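Side-chain contacts in thymidylate synthase (Enterobacteria phage T4, PDB 1TIS), which catalyses the reductive methylation of dUMP to dTMP, using 5,10-methylenetetrahydrofolate as one-carbon donor and leaving dihydrofolate, as part of dTTP biosynthesis: residues A[194-199]-A[238-243]; A[190-195]-A[207-212]; A[68-73]-A[78-83]; A[55-60]-A[73-78]. One frame throughout, in Å; residues are numbered along the deposited sequence.

Overall arrangement
Interactions 1 and 2 share helix 184-202, and their centres are 10 Å apart: residues 190-195 pack on strand 205-219 and residues 194-199 on 238-243. Interaction 4 touches this helix through Leu59, whose CD1 is 3.7 Å from Leu194 CG. Interaction 3 follows on from interaction 4, sharing helix 69-77 with it at 8 Å centre to centre, and is the outermost of the set. Only interaction 2 comes close to an annotated site: the Tyr191 side chain lies about 5 Å from that of Asn187, which probably binds the dUMP shared between the subunits, and about 9 Å from that of Cys156, the probable nucleophile.

Interaction 1 of 4, residues A[194-199]-A[238-243]; sequences LVHIVA and CELVIS
With chi1 at 42°, Leu240 holds its CG between the backbone N and the carbonyl carbon, and from there the CD1 methyl reaches the imidazole of His196. Ile242 takes another rotamer: CG1 is anti to the carbonyl carbon (chi1 -63°) and the chain continues extended, so CD1 is carried out to the helix. Leu240 CD1 comes in at the edge of the His196 ring, close to its plane, modelled 3.2 Å from both NE2 and CE1. The two side chains meet at roughly a right angle. The other ring nitrogen, ND1, hydrogen-bonds Ala192 O one helical turn back, which probably helps set the rotation of the ring. Next to this pair, Ile242 CD1 settles against Ile197 CG1 at 3.7 Å, again with the chains crossing near 90°, and it also reaches His196 CB at 4.3 Å. No hydrogen bond joins the two segments; the contact is made by van der Waals packing, apolar between the isoleucines and methyl to ring edge at His196. Phe269 touches both isoleucines and closes the cluster. It belongs to strand 269-270, which pairs antiparallel with strand 241-242. One flank of helix 184-202 is thus met by this small two-stranded sheet and the residues leading into it, while Val195 and Val198 of the helix pack on strand 168-179, and Leu194 reaches Tyr160 of strand 157-164.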
# COMPACT_ATOMS: atom_id res chain seq x y z
N LEU A 194 10.81 -8.98 11.09
CA LEU A 194 9.90 -9.86 10.32
C LEU A 194 10.47 -10.46 9.04
O LEU A 194 10.15 -11.61 8.71
CB LEU A 194 8.60 -9.18 9.88
CG LEU A 194 7.20 -9.68 10.32
CD1 LEU A 194 6.30 -9.66 9.10
CD2 LEU A 194 7.21 -11.09 10.87
N VAL A 195 11.34 -9.80 8.25
CA VAL A 195 11.88 -10.47 7.08
C VAL A 195 12.95 -11.42 7.57
O VAL A 195 13.30 -12.37 6.87
CB VAL A 195 12.40 -9.42 6.08
CG1 VAL A 195 13.49 -8.65 6.71
CG2 VAL A 195 12.99 -10.08 4.84
N HIS A 196 13.52 -11.24 8.75
CA HIS A 196 14.45 -12.24 9.29
C HIS A 196 13.79 -13.55 9.71
O HIS A 196 14.19 -14.65 9.31
CB HIS A 196 15.18 -11.66 10.50
CG HIS A 196 16.41 -10.94 10.02
ND1 HIS A 196 16.46 -9.74 9.48
CD2 HIS A 196 17.68 -11.49 10.03
CE1 HIS A 196 17.70 -9.54 9.16
NE2 HIS A 196 18.43 -10.58 9.49
N ILE A 197 12.75 -13.43 10.53
CA ILE A 197 12.02 -14.56 11.04
C ILE A 197 11.45 -15.28 9.82
O ILE A 197 11.79 -16.46 9.65
CB ILE A 197 10.98 -13.99 12.02
CG1 ILE A 197 11.63 -13.79 13.36
CG2 ILE A 197 9.81 -14.94 12.21
CD1 ILE A 197 10.61 -13.01 14.22
N VAL A 198 10.72 -14.63 8.90
CA VAL A 198 10.18 -15.38 7.79
C VAL A 198 11.24 -15.96 6.83
O VAL A 198 11.07 -17.07 6.31
CB VAL A 198 9.21 -14.50 7.03
CG1 VAL A 198 8.42 -15.40 6.05
CG2 VAL A 198 8.23 -13.82 7.98
N ALA A 199 12.38 -15.31 6.58
CA ALA A 199 13.46 -15.88 5.81
C ALA A 199 13.98 -17.05 6.59
O ALA A 199 14.33 -18.00 5.90
CB ALA A 199 14.61 -15.02 5.66
N CYS A 238 25.26 -3.17 12.73
CA CYS A 238 24.76 -4.25 13.53
C CYS A 238 24.48 -5.53 12.79
O CYS A 238 24.00 -5.55 11.64
CB CYS A 238 23.52 -3.69 14.23
SG CYS A 238 23.73 -2.01 14.93
N GLU A 239 24.95 -6.56 13.49
CA GLU A 239 24.76 -7.96 13.14
C GLU A 239 23.41 -8.25 13.74
O GLU A 239 23.01 -7.66 14.74
CB GLU A 239 25.81 -8.83 13.80
CG GLU A 239 25.83 -10.29 13.34
CD GLU A 239 27.06 -11.06 13.83
OE1 GLU A 239 28.15 -10.48 13.82
OE2 GLU A 239 26.94 -12.23 14.20
N LEU A 240 22.79 -9.28 13.23
CA LEU A 240 21.37 -9.42 13.42
C LEU A 240 20.88 -10.77 13.93
O LEU A 240 20.00 -11.37 13.30
CB LEU A 240 20.81 -8.95 12.01
CG LEU A 240 21.32 -9.25 10.52
CD1 LEU A 240 20.65 -8.30 9.53
CD2 LEU A 240 22.79 -8.91 10.28
N VAL A 241 21.31 -11.26 15.11
CA VAL A 241 21.07 -12.66 15.51
C VAL A 241 19.99 -13.12 16.50
O VAL A 241 19.92 -12.64 17.64
CB VAL A 241 22.41 -13.26 16.01
CG1 VAL A 241 23.35 -13.36 14.81
CG2 VAL A 241 23.02 -12.41 17.13
N ILE A 242 19.19 -14.12 16.08
CA ILE A 242 18.06 -14.67 16.83
C ILE A 242 18.50 -15.98 17.45
O ILE A 242 19.25 -16.73 16.82
CB ILE A 242 16.82 -14.99 15.93
CG1 ILE A 242 16.33 -13.66 15.34
CG2 ILE A 242 15.71 -15.72 16.72
CD1 ILE A 242 15.28 -13.77 14.22
N SER A 243 17.99 -16.30 18.63
CA SER A 243 18.37 -17.49 19.34
C SER A 243 17.18 -18.20 19.95
O SER A 243 16.04 -17.71 19.96
CB SER A 243 19.33 -17.15 20.43
OG SER A 243 20.10 -18.33 20.62

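Interaction 2 of 4, residues A[190-195]-A[207-212]; sequences SYATLV and GDLIFS
Tyr191, whose CB rests on Leu209, has its ring among aromatic neighbours: it stacks with Trp173 and meets Tyr160 with the planes about 75° apart. This is the helix-on-strand packing of a beta-alpha-beta unit in the thymidylate synthase fold, in which strand 168-179 leads through helix 184-202 to strand 205-219, parallel to the first. The short segments run at 148°, their axes 9.4 Å apart. Leu209 does most of the touching. Its CG is anti to the backbone N (chi1 -172°), which sends the two methyls up to the helix as a fork. CD1 takes Tyr191 CB at 4.0 Å. CD2 takes Ala192, lying 4.1 Å from both its CB and its backbone N; consistent with the small alanine, the CA atoms of Ala192 and Leu209 are 6.8 Å apart. Trp36 and Leu38 also touch Leu209, so the fork is enclosed in the protein core. The Tyr191 ring leads away from the strand; its side chain is about 5 Å from that of Asn187, which probably binds dUMP in a site shared by the two subunits. At the other end, Val195 CG2 lies over the glycine backbone, 4.4 Å from Gly207 N.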
# COMPACT_ATOMS: atom_id res chain seq x y z
N SER A 190 10.87 -3.33 13.37
CA SER A 190 9.84 -4.36 13.34
C SER A 190 9.76 -5.15 12.05
O SER A 190 9.85 -6.38 12.14
CB SER A 190 8.49 -3.72 13.61
OG SER A 190 7.83 -4.23 14.78
N TYR A 191 9.64 -4.59 10.85
CA TYR A 191 9.62 -5.46 9.68
C TYR A 191 11.01 -6.00 9.33
O TYR A 191 11.08 -7.09 8.76
CB TYR A 191 9.05 -4.71 8.51
CG TYR A 191 7.55 -4.50 8.64
CD1 TYR A 191 6.65 -5.53 8.46
CD2 TYR A 191 7.08 -3.25 8.97
CE1 TYR A 191 5.28 -5.30 8.62
CE2 TYR A 191 5.72 -3.02 9.13
CZ TYR A 191 4.82 -4.05 8.96
OH TYR A 191 3.48 -3.78 9.18
N ALA A 192 12.14 -5.34 9.64
CA ALA A 192 13.50 -5.88 9.46
C ALA A 192 13.62 -7.23 10.17
O ALA A 192 14.13 -8.22 9.61
CB ALA A 192 14.51 -4.96 10.09
N THR A 193 13.12 -7.29 11.43
CA THR A 193 13.07 -8.52 12.20
C THR A 193 12.04 -9.38 11.47
O THR A 193 12.46 -10.49 11.13
CB THR A 193 12.66 -8.24 13.65
OG1 THR A 193 13.49 -7.19 14.12
CG2 THR A 193 12.88 -9.41 14.58
N LEU A 194 10.81 -8.98 11.09
CA LEU A 194 9.90 -9.86 10.32
C LEU A 194 10.47 -10.46 9.04
O LEU A 194 10.15 -11.61 8.71
CB LEU A 194 8.60 -9.18 9.88
CG LEU A 194 7.20 -9.68 10.32
CD1 LEU A 194 6.30 -9.66 9.10
CD2 LEU A 194 7.21 -11.09 10.87
N VAL A 195 11.34 -9.80 8.25
CA VAL A 195 11.88 -10.47 7.08
C VAL A 195 12.95 -11.42 7.57
O VAL A 195 13.30 -12.37 6.87
CB VAL A 195 12.40 -9.42 6.08
CG1 VAL A 195 13.49 -8.65 6.71
CG2 VAL A 195 12.99 -10.08 4.84
N GLY A 207 16.49 -10.33 2.19
CA GLY A 207 16.89 -9.49 1.09
C GLY A 207 16.68 -8.05 1.34
O GLY A 207 17.31 -7.50 2.22
N ASP A 208 15.81 -7.39 0.62
CA ASP A 208 15.74 -5.95 0.74
C ASP A 208 14.50 -5.57 1.51
O ASP A 208 13.53 -6.34 1.50
CB ASP A 208 15.66 -5.30 -0.62
CG ASP A 208 16.87 -5.47 -1.53
OD1 ASP A 208 17.73 -6.34 -1.32
OD2 ASP A 208 16.94 -4.69 -2.48
N LEU A 209 14.50 -4.37 2.12
CA LEU A 209 13.38 -3.88 2.91
C LEU A 209 12.93 -2.59 2.28
O LEU A 209 13.77 -1.71 2.23
CB LEU A 209 13.82 -3.65 4.34
CG LEU A 209 12.78 -3.32 5.37
CD1 LEU A 209 11.82 -4.48 5.60
CD2 LEU A 209 13.51 -2.95 6.65
N ILE A 210 11.69 -2.41 1.80
CA ILE A 210 11.23 -1.20 1.12
C ILE A 210 10.08 -0.63 1.91
O ILE A 210 9.30 -1.40 2.43
CB ILE A 210 10.73 -1.51 -0.27
CG1 ILE A 210 11.66 -2.43 -1.02
CG2 ILE A 210 10.67 -0.23 -1.05
CD1 ILE A 210 10.92 -2.89 -2.29
N PHE A 211 9.87 0.66 1.97
CA PHE A 211 8.82 1.23 2.81
C PHE A 211 8.06 2.26 2.01
O PHE A 211 8.75 3.17 1.50
CB PHE A 211 9.45 1.91 4.06
CG PHE A 211 8.72 3.12 4.63
CD1 PHE A 211 7.55 2.99 5.34
CD2 PHE A 211 9.24 4.38 4.41
CE1 PHE A 211 6.90 4.10 5.83
CE2 PHE A 211 8.59 5.49 4.90
CZ PHE A 211 7.42 5.36 5.62
N SER A 212 6.72 2.17 1.97
CA SER A 212 5.97 3.15 1.22
C SER A 212 5.29 4.06 2.21
O SER A 212 4.70 3.61 3.20
CB SER A 212 4.99 2.43 0.35
OG SER A 212 5.63 1.48 -0.49

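Interaction 3 of 4, residues A[68-73]-A[78-83]; sequences NVNDLR and DSLIQG
Asn70 ND2 reaches across to Leu80 O, the one hydrogen bond between a capped helix start and the loop that doubles back along it. Helix 69-77 begins with Asn68 as N-cap, its OD1 accepting from Asn70 N at 2.6 Å, and gives way at Asp78, where phi turns positive and the chain reverses. The inner part of the contact is carried by Asn70 and Arg73, the arginine being the most covered residue. With CG anti to the carbonyl carbon (chi1 -54°), Asn70 turns its amide toward the loop; ND2 lies 2.9 Å from Leu80 O, with an N-H...O angle of 163°, and the oxygen is close to the amide plane. Arg73 lies alongside the loop backbone, its chain extended from CG to NE, with CD 3.3 Å from Leu80 O. Gly83 O sits at the edge of the guanidinium, whereas Ile81 O approaches obliquely; neither makes a hydrogen bond. Beyond, Asp88 offers Arg73 a long, weak ion pair. The outer side is looser. Ile81 and Gln82 turn away from the helix into solvent, and exposed Leu80 touches a crystal neighbour. Still, that leucine keeps one foot on the helix: its CG is 3.7 Å from Asn70 CB.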
# COMPACT_ATOMS: atom_id res chain seq x y z
N ASN A 68 -4.79 -8.57 23.83
CA ASN A 68 -4.93 -8.20 25.21
C ASN A 68 -3.54 -7.80 25.57
O ASN A 68 -2.62 -8.61 25.40
CB ASN A 68 -5.33 -9.35 26.06
CG ASN A 68 -5.37 -8.92 27.51
OD1 ASN A 68 -4.54 -8.19 28.06
ND2 ASN A 68 -6.40 -9.34 28.21
N VAL A 69 -3.49 -6.61 26.17
CA VAL A 69 -2.29 -5.91 26.60
C VAL A 69 -1.49 -6.72 27.59
O VAL A 69 -0.27 -6.77 27.41
CB VAL A 69 -2.57 -4.57 27.30
CG1 VAL A 69 -1.25 -3.82 27.45
CG2 VAL A 69 -3.52 -3.71 26.53
N ASN A 70 -2.10 -7.34 28.62
CA ASN A 70 -1.34 -8.13 29.59
C ASN A 70 -0.52 -9.23 28.92
O ASN A 70 0.56 -9.60 29.38
CB ASN A 70 -2.19 -8.86 30.61
CG ASN A 70 -3.18 -8.04 31.41
OD1 ASN A 70 -4.24 -7.65 30.88
ND2 ASN A 70 -2.90 -7.77 32.69
N ASP A 71 -0.97 -9.77 27.79
CA ASP A 71 -0.21 -10.79 27.11
C ASP A 71 1.12 -10.24 26.66
O ASP A 71 2.15 -10.92 26.78
CB ASP A 71 -0.94 -11.30 25.90
CG ASP A 71 -2.18 -12.11 26.23
OD1 ASP A 71 -2.07 -13.12 26.93
OD2 ASP A 71 -3.25 -11.71 25.77
N LEU A 72 1.09 -9.00 26.17
CA LEU A 72 2.28 -8.32 25.70
C LEU A 72 3.15 -8.17 26.95
O LEU A 72 4.34 -8.56 26.90
CB LEU A 72 1.81 -6.99 25.06
CG LEU A 72 2.71 -5.78 24.81
CD1 LEU A 72 3.96 -6.14 24.02
CD2 LEU A 72 1.94 -4.78 23.99
N ARG A 73 2.60 -7.77 28.11
CA ARG A 73 3.37 -7.67 29.35
C ARG A 73 4.09 -8.98 29.64
O ARG A 73 5.29 -8.97 29.95
CB ARG A 73 2.52 -7.42 30.57
CG ARG A 73 2.04 -6.02 30.73
CD ARG A 73 1.50 -5.86 32.14
NE ARG A 73 0.95 -4.53 32.25
CZ ARG A 73 -0.36 -4.27 32.15
NH1 ARG A 73 -1.27 -5.24 32.00
NH2 ARG A 73 -0.75 -3.00 32.22
N ASP A 78 7.80 -11.08 31.30
CA ASP A 78 7.64 -12.38 31.95
C ASP A 78 6.64 -12.21 33.09
O ASP A 78 6.59 -12.99 34.04
CB ASP A 78 9.01 -12.84 32.47
CG ASP A 78 9.22 -14.35 32.66
OD1 ASP A 78 8.27 -15.06 32.98
OD2 ASP A 78 10.35 -14.81 32.48
N SER A 79 5.78 -11.19 32.99
CA SER A 79 4.88 -10.83 34.05
C SER A 79 3.63 -10.26 33.38
O SER A 79 3.71 -9.32 32.60
CB SER A 79 5.57 -9.78 34.95
OG SER A 79 4.91 -9.49 36.18
N LEU A 80 2.48 -10.85 33.69
CA LEU A 80 1.18 -10.35 33.27
C LEU A 80 0.81 -9.00 33.90
O LEU A 80 -0.16 -8.38 33.45
CB LEU A 80 0.16 -11.42 33.65
CG LEU A 80 -1.22 -11.55 33.03
CD1 LEU A 80 -1.15 -12.55 31.90
CD2 LEU A 80 -2.22 -12.05 34.05
N ILE A 81 1.49 -8.49 34.94
CA ILE A 81 1.13 -7.27 35.67
C ILE A 81 2.19 -6.22 35.80
O ILE A 81 1.85 -5.05 35.73
CB ILE A 81 0.71 -7.48 37.14
CG1 ILE A 81 1.69 -8.40 37.88
CG2 ILE A 81 -0.70 -8.00 37.14
CD1 ILE A 81 1.42 -8.58 39.38
N GLN A 82 3.45 -6.53 36.05
CA GLN A 82 4.41 -5.50 36.33
C GLN A 82 5.22 -5.09 35.11
O GLN A 82 5.85 -5.92 34.45
CB GLN A 82 5.32 -6.00 37.46
CG GLN A 82 4.84 -5.57 38.86
CD GLN A 82 5.83 -5.73 40.03
OE1 GLN A 82 5.42 -5.68 41.18
NE2 GLN A 82 7.14 -5.93 39.93
N GLY A 83 5.26 -3.81 34.79
CA GLY A 83 6.03 -3.36 33.65
C GLY A 83 5.18 -2.57 32.65
O GLY A 83 4.17 -3.02 32.11

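Interaction 4 of 4, residues A[55-60]-A[73-78]; sequences CIAELI and RLIQHD
Ile75 is the main bridge between the two helices, dividing its branches between Ala57 and Ile60. Its CG2, anti to the backbone N, faces Ala57, 4.3 Å from CB and 4.2 Å from the carbonyl O. The other branch is extended (chi2 176°) and brings CD1 to Ile60 CG2 at 4.2 Å, the two isoleucines meeting at a slant. Beside this, Gln76 reaches the same alanine methyl, with the CB atoms of Ala57 and Gln76 4.0 Å apart; CG of the glutamine is modelled too close to interpret. Ala57 thus meets two consecutive residues of helix 69-77, and the CA atoms of Ala57 and Gln76 are 5.4 Å apart.

In the next shell, Trp61 also covers Ile75, Ala54 and Val86 touch Gln76, and Phe269 packs on Ile60. Glu58 is turned away from this interface, and its OE1 accepts a hydrogen bond from Trp87 NE1, while Leu59 faces helix 184-202. The segment axes lie 8.9 Å apart and run at 142°, and only a short connection separates the helices in the chain: a helical hairpin, packed by its apolar faces in the helical part of the thymidylate synthase fold.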
# COMPACT_ATOMS: atom_id res chain seq x y z
N CYS A 55 10.08 -3.26 21.12
CA CYS A 55 9.73 -3.36 19.72
C CYS A 55 9.65 -4.84 19.27
O CYS A 55 8.79 -5.24 18.48
CB CYS A 55 10.76 -2.60 18.93
SG CYS A 55 10.58 -3.12 17.22
N ILE A 56 10.54 -5.66 19.84
CA ILE A 56 10.66 -7.08 19.59
C ILE A 56 9.47 -7.78 20.20
O ILE A 56 8.96 -8.77 19.68
CB ILE A 56 12.02 -7.57 20.20
CG1 ILE A 56 13.14 -6.90 19.47
CG2 ILE A 56 12.22 -9.05 20.06
CD1 ILE A 56 13.17 -7.09 17.91
N ALA A 57 8.98 -7.26 21.33
CA ALA A 57 7.87 -7.88 22.05
C ALA A 57 6.50 -7.58 21.52
O ALA A 57 5.56 -8.34 21.75
CB ALA A 57 7.78 -7.45 23.49
N GLU A 58 6.41 -6.45 20.84
CA GLU A 58 5.18 -6.07 20.19
C GLU A 58 5.09 -6.96 18.98
O GLU A 58 4.02 -7.53 18.79
CB GLU A 58 5.22 -4.65 19.76
CG GLU A 58 3.96 -4.32 19.01
CD GLU A 58 3.86 -2.85 18.74
OE1 GLU A 58 3.58 -2.14 19.70
OE2 GLU A 58 4.05 -2.42 17.60
N LEU A 59 6.16 -7.12 18.17
CA LEU A 59 6.11 -7.95 16.99
C LEU A 59 5.72 -9.37 17.35
O LEU A 59 4.85 -9.91 16.67
CB LEU A 59 7.45 -7.99 16.28
CG LEU A 59 7.76 -9.10 15.23
CD1 LEU A 59 7.02 -8.84 13.92
CD2 LEU A 59 9.26 -9.17 15.04
N ILE A 60 6.27 -9.99 18.39
CA ILE A 60 5.90 -11.38 18.65
C ILE A 60 4.43 -11.53 19.03
O ILE A 60 3.73 -12.44 18.59
CB ILE A 60 6.83 -11.89 19.75
CG1 ILE A 60 8.29 -11.90 19.22
CG2 ILE A 60 6.32 -13.27 20.23
CD1 ILE A 60 9.44 -11.69 20.24
N ARG A 73 2.60 -7.77 28.11
CA ARG A 73 3.37 -7.67 29.35
C ARG A 73 4.09 -8.98 29.64
O ARG A 73 5.29 -8.97 29.95
CB ARG A 73 2.52 -7.42 30.57
CG ARG A 73 2.04 -6.02 30.73
CD ARG A 73 1.50 -5.86 32.14
NE ARG A 73 0.95 -4.53 32.25
CZ ARG A 73 -0.36 -4.27 32.15
NH1 ARG A 73 -1.27 -5.24 32.00
NH2 ARG A 73 -0.75 -3.00 32.22
N LEU A 74 3.40 -10.11 29.48
CA LEU A 74 4.00 -11.41 29.69
C LEU A 74 5.22 -11.60 28.76
O LEU A 74 6.28 -12.02 29.24
CB LEU A 74 2.87 -12.43 29.46
CG LEU A 74 2.94 -13.96 29.51
CD1 LEU A 74 3.49 -14.40 28.19
CD2 LEU A 74 3.72 -14.48 30.72
N ILE A 75 5.18 -11.23 27.48
CA ILE A 75 6.27 -11.51 26.56
C ILE A 75 7.48 -10.64 26.90
O ILE A 75 8.65 -11.08 26.94
CB ILE A 75 5.76 -11.28 25.09
CG1 ILE A 75 4.61 -12.24 24.79
CG2 ILE A 75 6.86 -11.58 24.06
CD1 ILE A 75 3.91 -12.12 23.43
N GLN A 76 7.20 -9.37 27.19
CA GLN A 76 8.32 -8.47 27.42
C GLN A 76 8.93 -8.71 28.77
O GLN A 76 10.13 -8.83 28.95
CB GLN A 76 7.99 -6.98 27.47
CG GLN A 76 7.22 -6.25 26.40
CD GLN A 76 7.55 -4.78 26.41
OE1 GLN A 76 8.38 -4.32 27.19
NE2 GLN A 76 6.98 -3.95 25.55
N HIS A 77 8.00 -8.68 29.73
CA HIS A 77 8.29 -8.66 31.14
C HIS A 77 8.17 -9.95 31.93
O HIS A 77 8.40 -9.95 33.13
CB HIS A 77 7.40 -7.56 31.74
CG HIS A 77 7.93 -6.15 31.43
ND1 HIS A 77 7.26 -5.05 31.04
CD2 HIS A 77 9.27 -5.81 31.51
CE1 HIS A 77 8.11 -4.08 30.89
NE2 HIS A 77 9.30 -4.56 31.17
N ASP A 78 7.80 -11.08 31.30
CA ASP A 78 7.64 -12.38 31.95
C ASP A 78 6.64 -12.21 33.09
O ASP A 78 6.59 -12.99 34.04
CB ASP A 78 9.01 -12.84 32.47
CG ASP A 78 9.22 -14.35 32.66
OD1 ASP A 78 8.27 -15.06 32.98
OD2 ASP A 78 10.35 -14.81 32.48